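Long-range contact in methylmalonate-semialdehyde dehydrogenase (Oceanimonas doudoroffii, PDB 4ZZ7), which catalyses the NAD- and coenzyme A-dependent oxidation of methylmalonate semialdehyde, probably to propionyl-CoA: residues G132-V145 and R472-W484. Numbering follows the deposited sequence.
Sequences GIDSWSEFQPMGVV and RFYTKRKTVTQRW
Trp136 lays the six-membered ring of its indole over Val480, whose CG1 makes a CH-pi contact 3.6 Å from the ring centroid. The two belong to antiparallel strands, 133-141 and 475-483, of the three-stranded oligomerisation arm of the aldehyde dehydrogenase fold. Trp136 CG sits between the backbone N and carbonyl carbon (chi1 68°), which swings the indole across to the neighbouring strand; a beta-branched valine suits the partner position because its short, stiff side chain offers a broad apolar patch. At the ring's edge the amide of Gln482 comes near the plane, turned 75° from it, with NE2 3.5 Å from Trp136 CH2. His125 of the third subunit stacks on the same indole, so an alanine in place of the tryptophan would probably leave Val480 and that histidine without their shared aromatic surface and open a gap at the interface.

On the other face of the sheet, the Phe139 ring has Arg472 over one face and Arg477 at its edge. The Arg472 guanidinium, 29° from parallel, covers CE1 of Phe139, its CZ 3.7 Å from that atom, whereas the ring turns its edge to the Arg477 guanidinium face, the planes nearly perpendicular and CE1 over its centre. Both arginines form salt bridges to Asp469 of the second subunit, a pairing likely to offset their charges; phenylalanine suits the place because its flat ring offers a face to one guanidinium and an edge to the other.

Backbone bonds join the strands from Asp134–Gln482 to Gln140–Lys476, and residues 479-482 extend the sheet into the second subunit. Small Ser135 can turn its hydroxyl onto the neighbouring strand: Val480 O accepts both Trp136 N, in the carbonyl plane at 2.9 Å, and Ser135 OG, which donates from above that plane at 2.6 Å.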
loop_
_atom_site.group_PDB
_atom_site.type_symbol
_atom_site.label_atom_id
_atom_site.label_comp_id
_atom_site.label_asym_id
_atom_site.label_seq_id
_atom_site.Cartn_x
_atom_site.Cartn_y
_atom_site.Cartn_z
ATOM N N GLY A 132 -4.119 -6.641 -23.633
ATOM C CA GLY A 132 -3.382 -5.489 -24.153
ATOM C C GLY A 132 -4.044 -4.147 -23.848
ATOM O O GLY A 132 -4.078 -3.256 -24.703
ATOM N N ILE A 133 -4.584 -4.020 -22.632
ATOM C CA ILE A 133 -5.142 -2.764 -22.120
ATOM C C ILE A 133 -4.615 -2.577 -20.702
ATOM O O ILE A 133 -4.883 -3.379 -19.839
ATOM C CB ILE A 133 -6.688 -2.781 -22.094
ATOM C CG1 ILE A 133 -7.235 -3.048 -23.498
ATOM C CG2 ILE A 133 -7.243 -1.468 -21.531
ATOM C CD1 ILE A 133 -8.748 -3.080 -23.601
ATOM N N ASP A 134 -3.863 -1.516 -20.475
ATOM C CA ASP A 134 -3.365 -1.172 -19.149
ATOM C C ASP A 134 -4.181 -0.027 -18.583
ATOM O O ASP A 134 -4.778 0.744 -19.329
ATOM C CB ASP A 134 -1.901 -0.766 -19.220
ATOM C CG ASP A 134 -1.005 -1.881 -19.692
ATOM O OD1 ASP A 134 -1.402 -3.074 -19.626
ATOM O OD2 ASP A 134 0.122 -1.558 -20.139
ATOM N N SER A 135 -4.172 0.096 -17.260
ATOM C CA SER A 135 -4.857 1.205 -16.594
ATOM C C SER A 135 -4.108 1.547 -15.331
ATOM O O SER A 135 -3.445 0.688 -14.778
ATOM C CB SER A 135 -6.330 0.851 -16.290
ATOM O OG SER A 135 -7.040 1.928 -15.722
ATOM N N TRP A 136 -4.210 2.806 -14.902
ATOM C CA TRP A 136 -3.504 3.300 -13.701
ATOM C C TRP A 136 -4.154 4.523 -13.094
ATOM O O TRP A 136 -4.760 5.328 -13.810
ATOM C CB TRP A 136 -2.021 3.611 -13.996
ATOM C CG TRP A 136 -1.811 4.774 -14.894
ATOM C CD1 TRP A 136 -1.650 6.072 -14.521
ATOM C CD2 TRP A 136 -1.735 4.752 -16.329
ATOM N NE1 TRP A 136 -1.480 6.863 -15.624
ATOM C CE2 TRP A 136 -1.526 6.081 -16.753
ATOM C CE3 TRP A 136 -1.830 3.738 -17.304
ATOM C CZ2 TRP A 136 -1.412 6.431 -18.117
ATOM C CZ3 TRP A 136 -1.719 4.103 -18.674
ATOM C CH2 TRP A 136 -1.513 5.435 -19.050
ATOM N N SER A 137 -3.998 4.681 -11.773
ATOM C CA SER A 137 -4.532 5.864 -11.081
ATOM C C SER A 137 -3.480 6.953 -10.928
ATOM O O SER A 137 -2.275 6.682 -10.870
ATOM C CB SER A 137 -5.181 5.515 -9.730
ATOM O OG SER A 137 -4.298 4.923 -8.819
ATOM N N GLU A 138 -3.946 8.190 -10.896
ATOM C CA GLU A 138 -3.099 9.309 -10.573
ATOM C C GLU A 138 -3.837 10.178 -9.575
ATOM O O GLU A 138 -5.059 10.358 -9.680
ATOM C CB GLU A 138 -2.758 10.107 -11.829
ATOM C CG GLU A 138 -1.908 9.376 -12.872
ATOM C CD GLU A 138 -1.238 10.338 -13.849
ATOM O OE1 GLU A 138 -1.568 11.536 -13.843
ATOM O OE2 GLU A 138 -0.356 9.922 -14.614
ATOM N N PHE A 139 -3.092 10.711 -8.605
ATOM C CA PHE A 139 -3.647 11.637 -7.596
ATOM C C PHE A 139 -3.162 13.066 -7.838
ATOM O O PHE A 139 -2.166 13.539 -7.263
ATOM C CB PHE A 139 -3.353 11.138 -6.186
ATOM C CG PHE A 139 -3.900 9.773 -5.929
ATOM C CD1 PHE A 139 -5.267 9.558 -5.904
ATOM C CD2 PHE A 139 -3.052 8.701 -5.743
ATOM C CE1 PHE A 139 -5.784 8.294 -5.689
ATOM C CE2 PHE A 139 -3.551 7.429 -5.520
ATOM C CZ PHE A 139 -4.923 7.224 -5.486
ATOM N N GLN A 140 -3.900 13.752 -8.705
ATOM C CA GLN A 140 -3.483 15.040 -9.221
ATOM C C GLN A 140 -3.977 16.132 -8.322
ATOM O O GLN A 140 -4.862 15.898 -7.494
ATOM C CB GLN A 140 -4.013 15.222 -10.624
ATOM C CG GLN A 140 -3.416 14.200 -11.563
ATOM C CD GLN A 140 -3.678 14.493 -13.014
ATOM O OE1 GLN A 140 -4.507 15.337 -13.366
ATOM N NE2 GLN A 140 -2.958 13.797 -13.876
ATOM N N PRO A 141 -3.411 17.336 -8.474
ATOM C CA PRO A 141 -3.780 18.388 -7.537
ATOM C C PRO A 141 -5.177 18.985 -7.771
ATOM O O PRO A 141 -5.676 18.981 -8.889
ATOM C CB PRO A 141 -2.680 19.433 -7.740
ATOM C CG PRO A 141 -1.569 18.708 -8.432
ATOM C CD PRO A 141 -2.275 17.743 -9.314
ATOM N N MET A 142 -5.773 19.482 -6.693
ATOM C CA MET A 142 -7.065 20.151 -6.728
ATOM C C MET A 142 -7.000 21.534 -7.411
ATOM O O MET A 142 -7.763 21.837 -8.342
ATOM C CB MET A 142 -7.594 20.319 -5.296
ATOM C CG MET A 142 -7.862 19.018 -4.530
ATOM S SD MET A 142 -9.090 17.978 -5.360
ATOM C CE MET A 142 -10.612 18.944 -5.293
ATOM N N GLY A 143 -6.091 22.371 -6.940
ATOM C CA GLY A 143 -6.036 23.760 -7.378
ATOM C C GLY A 143 -5.743 24.642 -6.203
ATOM O O GLY A 143 -4.729 24.441 -5.546
ATOM N N VAL A 144 -6.635 25.601 -5.942
ATOM C CA VAL A 144 -6.496 26.490 -4.783
ATOM C C VAL A 144 -7.259 25.863 -3.651
ATOM O O VAL A 144 -8.424 25.484 -3.801
ATOM C CB VAL A 144 -7.006 27.931 -5.003
ATOM C CG1 VAL A 144 -6.767 28.768 -3.753
ATOM C CG2 VAL A 144 -6.304 28.610 -6.180
ATOM N N VAL A 145 -6.572 25.772 -2.517
ATOM C CA VAL A 145 -7.075 25.103 -1.336
ATOM C C VAL A 145 -7.059 26.076 -0.200
ATOM O O VAL A 145 -6.094 26.826 -0.049
ATOM C CB VAL A 145 -6.192 23.920 -0.954
ATOM C CG1 VAL A 145 -6.685 23.287 0.348
ATOM C CG2 VAL A 145 -6.226 22.887 -2.068
ATOM N N ARG A 472 -4.997 12.226 0.234
ATOM C CA ARG A 472 -6.236 11.951 -0.495
ATOM C C ARG A 472 -7.235 13.103 -0.526
ATOM O O ARG A 472 -8.030 13.227 -1.486
ATOM C CB ARG A 472 -6.903 10.693 0.053
ATOM C CG ARG A 472 -6.060 9.465 -0.195
ATOM C CD ARG A 472 -5.890 9.139 -1.679
ATOM N NE ARG A 472 -7.074 8.430 -2.168
ATOM C CZ ARG A 472 -8.076 8.970 -2.874
ATOM N NH1 ARG A 472 -8.089 10.274 -3.244
ATOM N NH2 ARG A 472 -9.088 8.193 -3.232
ATOM N N PHE A 473 -7.207 13.929 0.516
ATOM C CA PHE A 473 -8.082 15.084 0.561
ATOM C C PHE A 473 -7.564 16.192 -0.311
ATOM O O PHE A 473 -8.362 16.881 -0.943
ATOM C CB PHE A 473 -8.261 15.614 1.966
ATOM C CG PHE A 473 -9.223 16.762 2.032
ATOM C CD1 PHE A 473 -10.591 16.538 1.963
ATOM C CD2 PHE A 473 -8.765 18.064 2.122
ATOM C CE1 PHE A 473 -11.482 17.588 2.017
ATOM C CE2 PHE A 473 -9.651 19.127 2.163
ATOM C CZ PHE A 473 -11.007 18.888 2.113
ATOM N N TYR A 474 -6.238 16.360 -0.334
ATOM C CA TYR A 474 -5.609 17.406 -1.137
ATOM C C TYR A 474 -5.320 16.979 -2.569
ATOM O O TYR A 474 -4.669 17.712 -3.301
ATOM C CB TYR A 474 -4.342 17.946 -0.450
ATOM C CG TYR A 474 -4.623 18.608 0.870
ATOM C CD1 TYR A 474 -5.677 19.470 1.011
ATOM C CD2 TYR A 474 -3.813 18.392 1.976
ATOM C CE1 TYR A 474 -5.943 20.075 2.216
ATOM C CE2 TYR A 474 -4.069 19.001 3.182
ATOM C CZ TYR A 474 -5.148 19.843 3.286
ATOM O OH TYR A 474 -5.486 20.486 4.449
ATOM N N THR A 475 -5.804 15.817 -2.984
ATOM C CA THR A 475 -5.732 15.459 -4.407
ATOM C C THR A 475 -7.039 14.916 -4.951
ATOM O O THR A 475 -7.962 14.603 -4.180
ATOM C CB THR A 475 -4.670 14.382 -4.670
ATOM O OG1 THR A 475 -5.066 13.164 -4.024
ATOM C CG2 THR A 475 -3.287 14.862 -4.205
ATOM N N LYS A 476 -7.096 14.791 -6.280
ATOM C CA LYS A 476 -8.227 14.117 -6.944
ATOM C C LYS A 476 -7.778 12.944 -7.814
ATOM O O LYS A 476 -6.780 13.015 -8.538
ATOM C CB LYS A 476 -9.119 15.083 -7.723
ATOM C CG LYS A 476 -8.378 16.152 -8.464
ATOM C CD LYS A 476 -9.347 17.077 -9.146
ATOM C CE LYS A 476 -8.582 18.118 -9.964
ATOM N NZ LYS A 476 -9.482 18.979 -10.789
ATOM N N ARG A 477 -8.533 11.857 -7.700
ATOM C CA ARG A 477 -8.230 10.617 -8.383
ATOM C C ARG A 477 -8.582 10.703 -9.852
ATOM O O ARG A 477 -9.692 11.058 -10.232
ATOM C CB ARG A 477 -8.998 9.476 -7.762
ATOM C CG ARG A 477 -8.763 8.173 -8.475
ATOM C CD ARG A 477 -9.721 7.106 -8.000
ATOM N NE ARG A 477 -9.318 6.582 -6.703
ATOM C CZ ARG A 477 -8.451 5.595 -6.510
ATOM N NH1 ARG A 477 -7.865 4.963 -7.529
ATOM N NH2 ARG A 477 -8.173 5.222 -5.277
ATOM N N LYS A 478 -7.612 10.358 -10.676
ATOM C CA LYS A 478 -7.804 10.243 -12.112
ATOM C C LYS A 478 -7.452 8.815 -12.497
ATOM O O LYS A 478 -6.418 8.281 -12.088
ATOM C CB LYS A 478 -6.898 11.237 -12.865
ATOM C CG LYS A 478 -6.980 11.126 -14.384
ATOM C CD LYS A 478 -6.102 12.127 -15.116
ATOM C CE LYS A 478 -6.735 13.519 -15.208
ATOM N NZ LYS A 478 -5.928 14.426 -16.087
ATOM N N THR A 479 -8.297 8.192 -13.293
ATOM C CA THR A 479 -7.963 6.883 -13.795
ATOM C C THR A 479 -7.812 6.969 -15.300
ATOM O O THR A 479 -8.699 7.492 -16.017
ATOM C CB THR A 479 -9.014 5.860 -13.400
ATOM O OG1 THR A 479 -9.244 5.955 -11.983
ATOM C CG2 THR A 479 -8.546 4.463 -13.768
ATOM N N VAL A 480 -6.656 6.485 -15.758
ATOM C CA VAL A 480 -6.322 6.405 -17.161
ATOM C C VAL A 480 -6.441 4.948 -17.566
ATOM O O VAL A 480 -5.990 4.078 -16.828
ATOM C CB VAL A 480 -4.901 6.937 -17.422
ATOM C CG1 VAL A 480 -4.527 6.877 -18.907
ATOM C CG2 VAL A 480 -4.816 8.370 -16.952
ATOM N N THR A 481 -7.074 4.698 -18.723
ATOM C CA THR A 481 -7.116 3.366 -19.391
ATOM C C THR A 481 -6.565 3.553 -20.801
ATOM O O THR A 481 -6.964 4.431 -21.508
ATOM C CB THR A 481 -8.546 2.777 -19.423
ATOM O OG1 THR A 481 -9.046 2.666 -18.087
ATOM C CG2 THR A 481 -8.585 1.408 -20.037
ATOM N N GLN A 482 -5.620 2.716 -21.186
ATOM C CA GLN A 482 -4.797 2.945 -22.366
ATOM C C GLN A 482 -4.809 1.730 -23.237
ATOM O O GLN A 482 -4.727 0.623 -22.745
ATOM C CB GLN A 482 -3.353 3.195 -21.946
ATOM C CG GLN A 482 -2.472 3.769 -23.027
ATOM C CD GLN A 482 -1.056 3.911 -22.555
ATOM O OE1 GLN A 482 -0.380 2.919 -22.373
ATOM N NE2 GLN A 482 -0.596 5.141 -22.373
ATOM N N ARG A 483 -4.854 1.957 -24.543
ATOM C CA ARG A 483 -4.825 0.901 -25.555
ATOM C C ARG A 483 -4.173 1.414 -26.819
ATOM O O ARG A 483 -4.405 2.538 -27.207
ATOM C CB ARG A 483 -6.244 0.497 -25.874
ATOM C CG ARG A 483 -6.377 -0.567 -26.932
ATOM C CD ARG A 483 -7.757 -1.198 -26.871
ATOM N NE ARG A 483 -7.883 -2.196 -27.922
ATOM C CZ ARG A 483 -8.403 -1.971 -29.132
ATOM N NH1 ARG A 483 -8.439 -2.962 -30.022
ATOM N NH2 ARG A 483 -8.897 -0.772 -29.469
ATOM N N TRP A 484 -3.386 0.583 -27.476
ATOM C CA TRP A 484 -2.735 0.982 -28.727
ATOM C C TRP A 484 -3.088 0.000 -29.843
ATOM O O TRP A 484 -2.400 -1.011 -30.059
ATOM C CB TRP A 484 -1.236 1.044 -28.548
ATOM C CG TRP A 484 -0.776 1.979 -27.484
ATOM C CD1 TRP A 484 -0.290 1.641 -26.269
ATOM C CD2 TRP A 484 -0.736 3.417 -27.546
ATOM N NE1 TRP A 484 0.036 2.772 -25.551
ATOM C CE2 TRP A 484 -0.218 3.876 -26.313
ATOM C CE3 TRP A 484 -1.102 4.361 -28.517
ATOM C CZ2 TRP A 484 -0.033 5.227 -26.028
ATOM C CZ3 TRP A 484 -0.929 5.713 -28.225
ATOM C CH2 TRP A 484 -0.389 6.127 -26.988
#